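Local structure of catalase-3 (Neurospora crassa, 3EJ6) at residues 300-305 / 520-525; 447-452 / 516-521; 78-83 / 102-107. The protein breaks down hydrogen peroxide into water and oxygen with a heme cofactor, and so probably protects the fungus from peroxide damage. All blocks are in the same frame, centred on the assembly; numbering follows the deposited sequence.

Contact 1 of 3, residues 300-305 / 520-525; sequences TKFLPE and NVTRGV. With NAG (2-acetamido-2-deoxy-beta-D-glucopyranose), chain E.
The linker that leaves the helical region of this large-subunit catalase and leads toward the C-terminal domain passes here over a loop of the heme-bearing barrel, the one between strands 276-284 and 311-320, and Thr522 sets its side chain against Phe302 and Pro304. The two threonine branches divide the work. A chi1 of -179° leaves CG2 of Thr522 between the backbone N and the carbonyl carbon, from where it meets the edge of the Phe302 ring, near the ring plane and 4.2 Å from CZ, while Thr522 OG1 lies 3.7 Å from CB of Pro304. CG1 of Val525 adds a looser apolar touch at the same CZ. On its polar side OG1 is hydrogen-bonded to Glu306, just beyond the first segment, and Thr522 OG1 also accepts from a water 2.7 Å away. That water bridges the loops: it accepts from the backbone N of Glu305 and donates to the carbonyl O of Arg523, 2.7 Å away. Farther out, Arg523 bends at chi3 (-51°) and brings NH2 to 3.5 Å from CB of Glu305. The carboxylate and guanidinium planes stand 86° apart, so the long salt bridge from Arg523 NH2 to Glu305 OE1, 3.6 Å, lacks the coplanar two-pronged form. At the other end of 520-525 the chain carries an N-linked sugar, NAG C1 being bonded covalently to ND2 of Asn520. Gln450 of helix 449-456 takes the backbone N-H of Phe302, and Ser457 receives that of Thr522. Direct polar contact between the loops is therefore slight: the water supplies the main polar bridge, satisfying a backbone N-H on one side and a carbonyl on the other, while the charge pair probably contributes only a modest attraction at the more exposed margin.

Contact 2 of 3, residues 447-452 / 516-521; sequences HYTQPR and YYHNNV. With NAG (2-acetamido-2-deoxy-beta-D-glucopyranose), chain E.
His518 and Arg452 run antiparallel alongside each other where the start of helix 449-456 meets the linker 516-521. CG of Arg452 lies over one face of the imidazole, a CH-pi contact 4.0 Å from the ring centroid. The arginine is bent at chi2, which places its guanidinium 24° from the imidazole plane and beneath the carbonyl O of His518, 3.3 Å from CZ of Arg452 and over the centre of the group. The guanidinium edge turns to Tyr517, with Arg452 NH1 3.5 Å from CD2 of Tyr517, and its NE is hydrogen-bonded to Asn456. The imidazole itself is held by its edge: His518 NE2 donates to the carbonyl O of Thr449 at 2.8 Å, nearly straight at 174° and within the ring plane, while ND1 accepts from the backbone N of Asn520, the residue whose ND2 bears the NAG sugar. Beside this pair the rings of Tyr448 and Tyr516 meet at an oblique 33°, CD2 of Tyr448 sitting over the face of Tyr516, 3.7 Å from CE1. The hydroxyl of Tyr448 runs on to Gln489 of helix 480-493. The NE2 bond mainly sets the rotation of the His518 ring, and the longer, more bent bond to ND1 adds to it; the pattern is consistent with a proton on NE2 and a neutral imidazole between the helix start and the glycosylated loop.

Contact 3 of 3, residues 78-83 / 102-107; sequences HGIFTS and QTPVFV
The edge of Phe106 points into the face of His78, an edge-to-face pair with ring planes 77° apart; CE1 of Phe106 comes to 3.3 Å from NE2 of His78, and CD1 stands over the centre of the imidazole. With CG trans to N (chi1 -171°), the phenyl group reaches over toward strand 74-83 and His78; the side chain of Phe106 is about 7 Å from a bound heme. Along the same face, CD1 of Ile80 lies 3.7 Å from CA of Pro104, and its CG2 rests against CB of Gln102, whose extended chain runs alongside Thr82. The other face carries Phe81 and Val105, CB to CG1 3.9 Å, and CG2 of Val105 packs closely on the backbone of Gly79, 3.4 Å from its C. Holding these side chains in register are two antiparallel hydrogen-bonded pairs. Gly79 and Val105 exchange bonds, N of Gly79 to O of Val105 at 2.8 Å; in the return bond the donor stands 51° above the carbonyl plane of Gly79. Phe81 and Thr103 form the second pair, N of Phe81 to O of Thr103 at 2.8 Å. A water joins ND1 of His78 to O of Val105, and Glu328 of helix 325-330 holds NE2, so both imidazole nitrogens have partners. Phe132 of strand 127-134 meets Phe81 edge-to-face. Within the antiparallel catalase barrel, strand 311-320 pairs with the far edge of 74-83, and strand 127-134 pairs with 102-110.

From the N terminus, contact 3 comes first and is local: segment 78-83 of strand 74-83 leads through an 18-residue connection without helix or strand to its partner 102-107 within the antiparallel barrel. It is complete before either of the others begins, and its nearest atoms stay about 18 Å from contact 1 and 24 Å from contact 2. Contact 1 opens at the barrel loop 300-305 and closes some 215 residues later at 520-525. Contact 2 starts within that span, at 447-452, and ends on the same linker, sharing Asn520 and Val521. The linker thus ties the barrel loop and the helical region together, close to the glycosylated Asn520.

Contact 1 of 3, residues 300-305 / 520-525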
loop_
_atom_site.group_PDB
_atom_site.type_symbol
_atom_site.label_atom_id
_atom_site.label_comp_id
_atom_site.label_asym_id
_atom_site.label_seq_id
_atom_site.Cartn_x
_atom_site.Cartn_y
_atom_site.Cartn_z
ATOM N N THR A 300 -12.229 -29.082 17.809
ATOM C CA THR A 300 -13.485 -29.644 17.299
ATOM C C THR A 300 -14.366 -30.262 18.391
ATOM O O THR A 300 -15.514 -30.625 18.127
ATOM C CB THR A 300 -13.228 -30.710 16.211
ATOM O OG1 THR A 300 -12.519 -31.822 16.773
ATOM C CG2 THR A 300 -12.420 -30.122 15.062
ATOM N N LYS A 301 -13.828 -30.387 19.604
ATOM C CA LYS A 301 -14.565 -30.943 20.740
ATOM C C LYS A 301 -15.008 -29.843 21.705
ATOM O O LYS A 301 -14.369 -28.794 21.794
ATOM C CB LYS A 301 -13.693 -31.945 21.503
ATOM C CG LYS A 301 -13.037 -33.025 20.648
ATOM C CD LYS A 301 -14.030 -34.077 20.181
ATOM C CE LYS A 301 -13.311 -35.311 19.653
ATOM N NZ LYS A 301 -12.373 -34.988 18.540
ATOM N N PHE A 302 -16.106 -30.092 22.418
ATOM C CA PHE A 302 -16.512 -29.257 23.555
ATOM C C PHE A 302 -16.675 -30.122 24.807
ATOM O O PHE A 302 -16.962 -31.316 24.712
ATOM C CB PHE A 302 -17.799 -28.466 23.259
ATOM C CG PHE A 302 -19.049 -29.310 23.201
ATOM C CD1 PHE A 302 -19.727 -29.667 24.363
ATOM C CD2 PHE A 302 -19.564 -29.720 21.980
ATOM C CE1 PHE A 302 -20.882 -30.438 24.306
ATOM C CE2 PHE A 302 -20.719 -30.489 21.913
ATOM C CZ PHE A 302 -21.379 -30.848 23.079
ATOM N N LEU A 303 -16.491 -29.506 25.973
ATOM C CA LEU A 303 -16.612 -30.197 27.257
ATOM C C LEU A 303 -18.027 -30.031 27.820
ATOM O O LEU A 303 -18.468 -28.902 28.039
ATOM C CB LEU A 303 -15.589 -29.645 28.256
ATOM C CG LEU A 303 -15.550 -30.289 29.648
ATOM C CD1 LEU A 303 -15.232 -31.775 29.561
ATOM C CD2 LEU A 303 -14.538 -29.578 30.531
ATOM N N PRO A 304 -18.746 -31.151 28.048
ATOM C CA PRO A 304 -20.078 -31.085 28.660
ATOM C C PRO A 304 -20.088 -30.391 30.025
ATOM O O PRO A 304 -19.122 -30.498 30.783
ATOM C CB PRO A 304 -20.472 -32.559 28.812
ATOM C CG PRO A 304 -19.652 -33.285 27.824
ATOM C CD PRO A 304 -18.365 -32.538 27.722
ATOM N N GLU A 305 -21.181 -29.691 30.323
ATOM C CA GLU A 305 -21.321 -28.950 31.583
ATOM C C GLU A 305 -21.426 -29.856 32.815
ATOM O O GLU A 305 -21.111 -29.429 33.928
ATOM C CB GLU A 305 -22.541 -28.026 31.526
ATOM C CG GLU A 305 -22.406 -26.876 30.536
ATOM C CD GLU A 305 -23.622 -25.962 30.518
ATOM O OE1 GLU A 305 -24.254 -25.776 31.581
ATOM O OE2 GLU A 305 -23.941 -25.423 29.438
ATOM N N ASN A 520 -25.960 -41.007 24.521
ATOM C CA ASN A 520 -25.634 -39.991 25.529
ATOM C C ASN A 520 -26.191 -38.610 25.170
ATOM O O ASN A 520 -26.310 -38.262 23.994
ATOM C CB ASN A 520 -24.116 -39.896 25.742
ATOM C CG ASN A 520 -23.586 -40.958 26.694
ATOM O OD1 ASN A 520 -24.194 -42.018 26.870
ATOM N ND2 ASN A 520 -22.448 -40.666 27.326
ATOM N N VAL A 521 -26.527 -37.838 26.203
ATOM C CA VAL A 521 -27.130 -36.511 26.047
ATOM C C VAL A 521 -26.470 -35.504 26.994
ATOM O O VAL A 521 -26.035 -35.865 28.090
ATOM C CB VAL A 521 -28.651 -36.551 26.335
ATOM C CG1 VAL A 521 -29.290 -35.194 26.067
ATOM C CG2 VAL A 521 -29.329 -37.628 25.499
ATOM N N THR A 522 -26.405 -34.246 26.559
ATOM C CA THR A 522 -25.801 -33.164 27.342
ATOM C C THR A 522 -26.715 -31.936 27.403
ATOM O O THR A 522 -27.592 -31.760 26.557
ATOM C CB THR A 522 -24.432 -32.753 26.758
ATOM O OG1 THR A 522 -23.852 -31.717 27.561
ATOM C CG2 THR A 522 -24.581 -32.263 25.323
ATOM N N ARG A 523 -26.489 -31.091 28.406
ATOM C CA ARG A 523 -27.327 -29.910 28.645
ATOM C C ARG A 523 -26.952 -28.718 27.763
ATOM O O ARG A 523 -25.805 -28.579 27.338
ATOM C CB ARG A 523 -27.226 -29.462 30.108
ATOM C CG ARG A 523 -27.562 -30.523 31.147
ATOM C CD ARG A 523 -27.853 -29.884 32.507
ATOM N NE ARG A 523 -26.806 -28.943 32.925
ATOM C CZ ARG A 523 -25.848 -29.191 33.822
ATOM N NH1 ARG A 523 -25.764 -30.367 34.444
ATOM N NH2 ARG A 523 -24.960 -28.243 34.107
ATOM N N GLY A 524 -27.939 -27.866 27.494
ATOM C CA GLY A 524 -27.699 -26.505 26.997
ATOM C C GLY A 524 -27.352 -26.304 25.531
ATOM O O GLY A 524 -27.055 -25.180 25.122
ATOM N N VAL A 525 -27.390 -27.369 24.736
ATOM C CA VAL A 525 -27.069 -27.268 23.305
ATOM C C VAL A 525 -28.271 -26.811 22.474
ATOM O O VAL A 525 -28.106 -26.297 21.367
ATOM C CB VAL A 525 -26.551 -28.607 22.735
ATOM C CG1 VAL A 525 -25.379 -29.120 23.560
ATOM C CG2 VAL A 525 -27.669 -29.634 22.679
HETATM C C1 NAG E . -21.475 -41.734 27.277
HETATM C C2 NAG E . -20.891 -42.510 28.456
HETATM C C3 NAG E . -19.570 -43.186 28.092
HETATM C C4 NAG E . -19.631 -43.854 26.723
HETATM C C5 NAG E . -20.231 -42.918 25.678
HETATM C C6 NAG E . -20.340 -43.584 24.309
HETATM C C7 NAG E . -21.678 -41.355 30.448
HETATM C C8 NAG E . -21.935 -42.382 31.511
HETATM N N2 NAG E . -20.696 -41.621 29.590
HETATM O O3 NAG E . -19.253 -44.154 29.068
HETATM O O4 NAG E . -18.329 -44.237 26.338
HETATM O O5 NAG E . -21.519 -42.534 26.112
HETATM O O6 NAG E . -19.511 -42.915 23.385
HETATM O O7 NAG E . -22.355 -40.329 30.395
HETATM O O HOH W 1 -23.282 -29.173 28.114
#

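Contact 2 of 3, residues 447-452 / 516-521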
loop_
_atom_site.group_PDB
_atom_site.type_symbol
_atom_site.label_atom_id
_atom_site.label_comp_id
_atom_site.label_asym_id
_atom_site.label_seq_id
_atom_site.Cartn_x
_atom_site.Cartn_y
_atom_site.Cartn_z
ATOM N N HIS A 447 -13.950 -38.137 15.030
ATOM C CA HIS A 447 -14.691 -37.031 14.403
ATOM C C HIS A 447 -16.213 -37.217 14.414
ATOM O O HIS A 447 -16.935 -36.366 13.893
ATOM C CB HIS A 447 -14.252 -36.845 12.944
ATOM C CG HIS A 447 -12.770 -36.892 12.736
ATOM N ND1 HIS A 447 -11.904 -35.997 13.324
ATOM C CD2 HIS A 447 -12.005 -37.717 11.982
ATOM C CE1 HIS A 447 -10.667 -36.276 12.953
ATOM N NE2 HIS A 447 -10.701 -37.315 12.139
ATOM N N TYR A 448 -16.696 -38.312 15.001
ATOM C CA TYR A 448 -18.104 -38.723 14.845
ATOM C C TYR A 448 -18.924 -38.821 16.136
ATOM O O TYR A 448 -20.156 -38.803 16.082
ATOM C CB TYR A 448 -18.169 -40.071 14.127
ATOM C CG TYR A 448 -17.414 -40.101 12.820
ATOM C CD1 TYR A 448 -17.993 -39.623 11.648
ATOM C CD2 TYR A 448 -16.118 -40.605 12.756
ATOM C CE1 TYR A 448 -17.302 -39.649 10.445
ATOM C CE2 TYR A 448 -15.418 -40.634 11.558
ATOM C CZ TYR A 448 -16.015 -40.155 10.406
ATOM O OH TYR A 448 -15.319 -40.185 9.219
ATOM N N THR A 449 -18.259 -38.925 17.284
ATOM C CA THR A 449 -18.950 -39.146 18.558
ATOM C C THR A 449 -19.719 -37.911 19.033
ATOM O O THR A 449 -20.906 -37.997 19.347
ATOM C CB THR A 449 -17.964 -39.585 19.661
ATOM O OG1 THR A 449 -17.347 -40.822 19.285
ATOM C CG2 THR A 449 -18.686 -39.770 20.992
ATOM N N GLN A 450 -19.037 -36.771 19.092
ATOM C CA GLN A 450 -19.647 -35.526 19.576
ATOM C C GLN A 450 -20.741 -34.946 18.665
ATOM O O GLN A 450 -21.744 -34.437 19.168
ATOM C CB GLN A 450 -18.577 -34.473 19.877
ATOM C CG GLN A 450 -17.671 -34.846 21.055
ATOM C CD GLN A 450 -17.270 -33.658 21.918
ATOM O OE1 GLN A 450 -17.417 -32.502 21.521
ATOM N NE2 GLN A 450 -16.759 -33.943 23.111
ATOM N N PRO A 451 -20.548 -34.992 17.330
ATOM C CA PRO A 451 -21.649 -34.680 16.410
ATOM C C PRO A 451 -22.951 -35.410 16.747
ATOM O O PRO A 451 -24.024 -34.804 16.720
ATOM C CB PRO A 451 -21.118 -35.157 15.058
ATOM C CG PRO A 451 -19.658 -35.036 15.165
ATOM C CD PRO A 451 -19.297 -35.274 16.603
ATOM N N ARG A 452 -22.844 -36.701 17.055
ATOM C CA ARG A 452 -23.996 -37.499 17.485
ATOM C C ARG A 452 -24.511 -37.035 18.849
ATOM O O ARG A 452 -25.722 -36.981 19.074
ATOM C CB ARG A 452 -23.634 -38.991 17.531
ATOM C CG ARG A 452 -24.759 -39.918 18.006
ATOM C CD ARG A 452 -25.978 -39.864 17.094
ATOM N NE ARG A 452 -27.041 -40.770 17.532
ATOM C CZ ARG A 452 -27.055 -42.089 17.348
ATOM N NH1 ARG A 452 -26.052 -42.705 16.731
ATOM N NH2 ARG A 452 -28.085 -42.802 17.791
ATOM N N TYR A 516 -19.597 -45.678 15.962
ATOM C CA TYR A 516 -19.629 -44.417 16.702
ATOM C C TYR A 516 -21.027 -44.015 17.191
ATOM O O TYR A 516 -21.238 -42.871 17.602
ATOM C CB TYR A 516 -19.047 -43.311 15.815
ATOM C CG TYR A 516 -17.564 -43.466 15.556
ATOM C CD1 TYR A 516 -17.085 -43.853 14.306
ATOM C CD2 TYR A 516 -16.641 -43.228 16.567
ATOM C CE1 TYR A 516 -15.721 -43.994 14.072
ATOM C CE2 TYR A 516 -15.278 -43.366 16.345
ATOM C CZ TYR A 516 -14.824 -43.749 15.097
ATOM O OH TYR A 516 -13.474 -43.887 14.873
ATOM N N TYR A 517 -21.973 -44.952 17.161
ATOM C CA TYR A 517 -23.336 -44.688 17.618
ATOM C C TYR A 517 -23.420 -44.735 19.140
ATOM O O TYR A 517 -22.764 -45.555 19.786
ATOM C CB TYR A 517 -24.326 -45.702 17.034
ATOM C CG TYR A 517 -24.461 -45.709 15.520
ATOM C CD1 TYR A 517 -25.064 -46.783 14.873
ATOM C CD2 TYR A 517 -23.988 -44.654 14.735
ATOM C CE1 TYR A 517 -25.198 -46.813 13.492
ATOM C CE2 TYR A 517 -24.116 -44.676 13.353
ATOM C CZ TYR A 517 -24.721 -45.758 12.737
ATOM O OH TYR A 517 -24.853 -45.790 11.368
ATOM N N HIS A 518 -24.242 -43.851 19.700
ATOM C CA HIS A 518 -24.496 -43.816 21.142
ATOM C C HIS A 518 -25.762 -43.016 21.453
ATOM O O HIS A 518 -26.321 -42.357 20.572
ATOM C CB HIS A 518 -23.298 -43.233 21.899
ATOM C CG HIS A 518 -23.019 -41.797 21.583
ATOM N ND1 HIS A 518 -23.567 -40.758 22.303
ATOM C CD2 HIS A 518 -22.246 -41.226 20.629
ATOM C CE1 HIS A 518 -23.147 -39.609 21.805
ATOM N NE2 HIS A 518 -22.344 -39.865 20.788
ATOM N N ASN A 519 -26.205 -43.085 22.706
ATOM C CA ASN A 519 -27.429 -42.404 23.150
ATOM C C ASN A 519 -27.214 -41.387 24.281
ATOM O O ASN A 519 -28.176 -40.954 24.921
ATOM C CB ASN A 519 -28.472 -43.442 23.582
ATOM C CG ASN A 519 -28.803 -44.439 22.482
ATOM O OD1 ASN A 519 -28.962 -45.632 22.742
ATOM N ND2 ASN A 519 -28.908 -43.955 21.249
ATOM N N ASN A 520 -25.960 -41.007 24.521
ATOM C CA ASN A 520 -25.634 -39.991 25.529
ATOM C C ASN A 520 -26.191 -38.610 25.170
ATOM O O ASN A 520 -26.310 -38.262 23.994
ATOM C CB ASN A 520 -24.116 -39.896 25.742
ATOM C CG ASN A 520 -23.586 -40.958 26.694
ATOM O OD1 ASN A 520 -24.194 -42.018 26.870
ATOM N ND2 ASN A 520 -22.448 -40.666 27.326
ATOM N N VAL A 521 -26.527 -37.838 26.203
ATOM C CA VAL A 521 -27.130 -36.511 26.047
ATOM C C VAL A 521 -26.470 -35.504 26.994
ATOM O O VAL A 521 -26.035 -35.865 28.090
ATOM C CB VAL A 521 -28.651 -36.551 26.335
ATOM C CG1 VAL A 521 -29.290 -35.194 26.067
ATOM C CG2 VAL A 521 -29.329 -37.628 25.499
HETATM C C1 NAG E . -21.475 -41.734 27.277
HETATM C C2 NAG E . -20.891 -42.510 28.456
HETATM C C3 NAG E . -19.570 -43.186 28.092
HETATM C C4 NAG E . -19.631 -43.854 26.723
HETATM C C5 NAG E . -20.231 -42.918 25.678
HETATM C C6 NAG E . -20.340 -43.584 24.309
HETATM C C7 NAG E . -21.678 -41.355 30.448
HETATM C C8 NAG E . -21.935 -42.382 31.511
HETATM N N2 NAG E . -20.696 -41.621 29.590
HETATM O O3 NAG E . -19.253 -44.154 29.068
HETATM O O4 NAG E . -18.329 -44.237 26.338
HETATM O O5 NAG E . -21.519 -42.534 26.112
HETATM O O6 NAG E . -19.511 -42.915 23.385
HETATM O O7 NAG E . -22.355 -40.329 30.395
#

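Contact 3 of 3, residues 78-83 / 102-107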
loop_
_atom_site.group_PDB
_atom_site.type_symbol
_atom_site.label_atom_id
_atom_site.label_comp_id
_atom_site.label_asym_id
_atom_site.label_seq_id
_atom_site.Cartn_x
_atom_site.Cartn_y
_atom_site.Cartn_z
ATOM N N HIS A 78 -20.033 -0.280 21.663
ATOM C CA HIS A 78 -19.229 -0.142 22.883
ATOM C C HIS A 78 -20.023 -0.545 24.124
ATOM O O HIS A 78 -21.255 -0.566 24.105
ATOM C CB HIS A 78 -18.735 1.297 23.041
ATOM C CG HIS A 78 -17.855 1.764 21.924
ATOM N ND1 HIS A 78 -16.508 2.004 22.087
ATOM C CD2 HIS A 78 -18.132 2.036 20.626
ATOM C CE1 HIS A 78 -15.993 2.405 20.938
ATOM N NE2 HIS A 78 -16.957 2.433 20.036
ATOM N N GLY A 79 -19.305 -0.855 25.201
ATOM C CA GLY A 79 -19.935 -1.270 26.455
ATOM C C GLY A 79 -18.995 -1.279 27.646
ATOM O O GLY A 79 -17.885 -0.744 27.582
ATOM N N ILE A 80 -19.454 -1.893 28.736
ATOM C CA ILE A 80 -18.694 -1.982 29.985
ATOM C C ILE A 80 -18.806 -3.384 30.586
ATOM O O ILE A 80 -19.911 -3.893 30.780
ATOM C CB ILE A 80 -19.208 -0.968 31.039
ATOM C CG1 ILE A 80 -19.056 0.475 30.541
ATOM C CG2 ILE A 80 -18.466 -1.142 32.361
ATOM C CD1 ILE A 80 -17.622 0.903 30.300
ATOM N N PHE A 81 -17.659 -3.997 30.875
ATOM C CA PHE A 81 -17.615 -5.273 31.591
ATOM C C PHE A 81 -17.457 -5.015 33.085
ATOM O O PHE A 81 -16.606 -4.228 33.495
ATOM C CB PHE A 81 -16.457 -6.149 31.096
ATOM C CG PHE A 81 -16.235 -7.389 31.928
ATOM C CD1 PHE A 81 -17.001 -8.530 31.719
ATOM C CD2 PHE A 81 -15.262 -7.413 32.922
ATOM C CE1 PHE A 81 -16.801 -9.674 32.485
ATOM C CE2 PHE A 81 -15.058 -8.553 33.694
ATOM C CZ PHE A 81 -15.828 -9.684 33.474
ATOM N N THR A 82 -18.277 -5.691 33.887
ATOM C CA THR A 82 -18.229 -5.572 35.345
ATOM C C THR A 82 -17.924 -6.930 35.976
ATOM O O THR A 82 -18.677 -7.887 35.794
ATOM C CB THR A 82 -19.565 -5.049 35.912
ATOM O OG1 THR A 82 -19.890 -3.794 35.299
ATOM C CG2 THR A 82 -19.476 -4.863 37.421
ATOM N N SER A 83 -16.821 -7.000 36.716
ATOM C CA SER A 83 -16.414 -8.226 37.401
ATOM C C SER A 83 -17.193 -8.388 38.706
ATOM O O SER A 83 -17.372 -7.421 39.450
ATOM C CB SER A 83 -14.912 -8.201 37.694
ATOM O OG SER A 83 -14.489 -9.404 38.312
ATOM N N GLN A 102 -14.854 -2.090 36.807
ATOM C CA GLN A 102 -15.378 -1.838 35.464
ATOM C C GLN A 102 -14.257 -1.646 34.445
ATOM O O GLN A 102 -13.250 -0.994 34.728
ATOM C CB GLN A 102 -16.299 -0.617 35.463
ATOM C CG GLN A 102 -17.590 -0.824 36.251
ATOM C CD GLN A 102 -18.613 0.284 36.038
ATOM O OE1 GLN A 102 -19.744 0.193 36.515
ATOM N NE2 GLN A 102 -18.222 1.333 35.320
ATOM N N THR A 103 -14.448 -2.223 33.261
ATOM C CA THR A 103 -13.505 -2.084 32.153
ATOM C C THR A 103 -14.276 -1.861 30.852
ATOM O O THR A 103 -15.185 -2.632 30.539
ATOM C CB THR A 103 -12.627 -3.341 32.003
ATOM O OG1 THR A 103 -11.917 -3.578 33.224
ATOM C CG2 THR A 103 -11.629 -3.171 30.867
ATOM N N PRO A 104 -13.928 -0.801 30.093
ATOM C CA PRO A 104 -14.570 -0.583 28.794
ATOM C C PRO A 104 -14.338 -1.738 27.826
ATOM O O PRO A 104 -13.292 -2.390 27.880
ATOM C CB PRO A 104 -13.892 0.691 28.269
ATOM C CG PRO A 104 -13.314 1.349 29.455
ATOM C CD PRO A 104 -12.944 0.254 30.397
ATOM N N VAL A 105 -15.313 -1.983 26.955
ATOM C CA VAL A 105 -15.224 -3.061 25.972
ATOM C C VAL A 105 -15.864 -2.672 24.642
ATOM O O VAL A 105 -16.735 -1.801 24.589
ATOM C CB VAL A 105 -15.902 -4.357 26.479
ATOM C CG1 VAL A 105 -15.159 -4.921 27.682
ATOM C CG2 VAL A 105 -17.365 -4.104 26.818
ATOM N N PHE A 106 -15.407 -3.322 23.575
ATOM C CA PHE A 106 -16.024 -3.212 22.254
ATOM C C PHE A 106 -16.250 -4.612 21.698
ATOM O O PHE A 106 -15.342 -5.447 21.714
ATOM C CB PHE A 106 -15.144 -2.408 21.294
ATOM C CG PHE A 106 -15.817 -2.080 19.986
ATOM C CD1 PHE A 106 -16.558 -0.915 19.849
ATOM C CD2 PHE A 106 -15.718 -2.937 18.899
ATOM C CE1 PHE A 106 -17.186 -0.606 18.647
ATOM C CE2 PHE A 106 -16.341 -2.637 17.694
ATOM C CZ PHE A 106 -17.076 -1.469 17.568
ATOM N N VAL A 107 -17.461 -4.859 21.205
ATOM C CA VAL A 107 -17.833 -6.169 20.681
ATOM C C VAL A 107 -18.334 -6.049 19.246
ATOM O O VAL A 107 -19.194 -5.219 18.957
ATOM C CB VAL A 107 -18.932 -6.827 21.539
ATOM C CG1 VAL A 107 -19.304 -8.195 20.980
ATOM C CG2 VAL A 107 -18.475 -6.946 22.984
HETATM O O HOH W 2 -15.417 0.559 24.190
#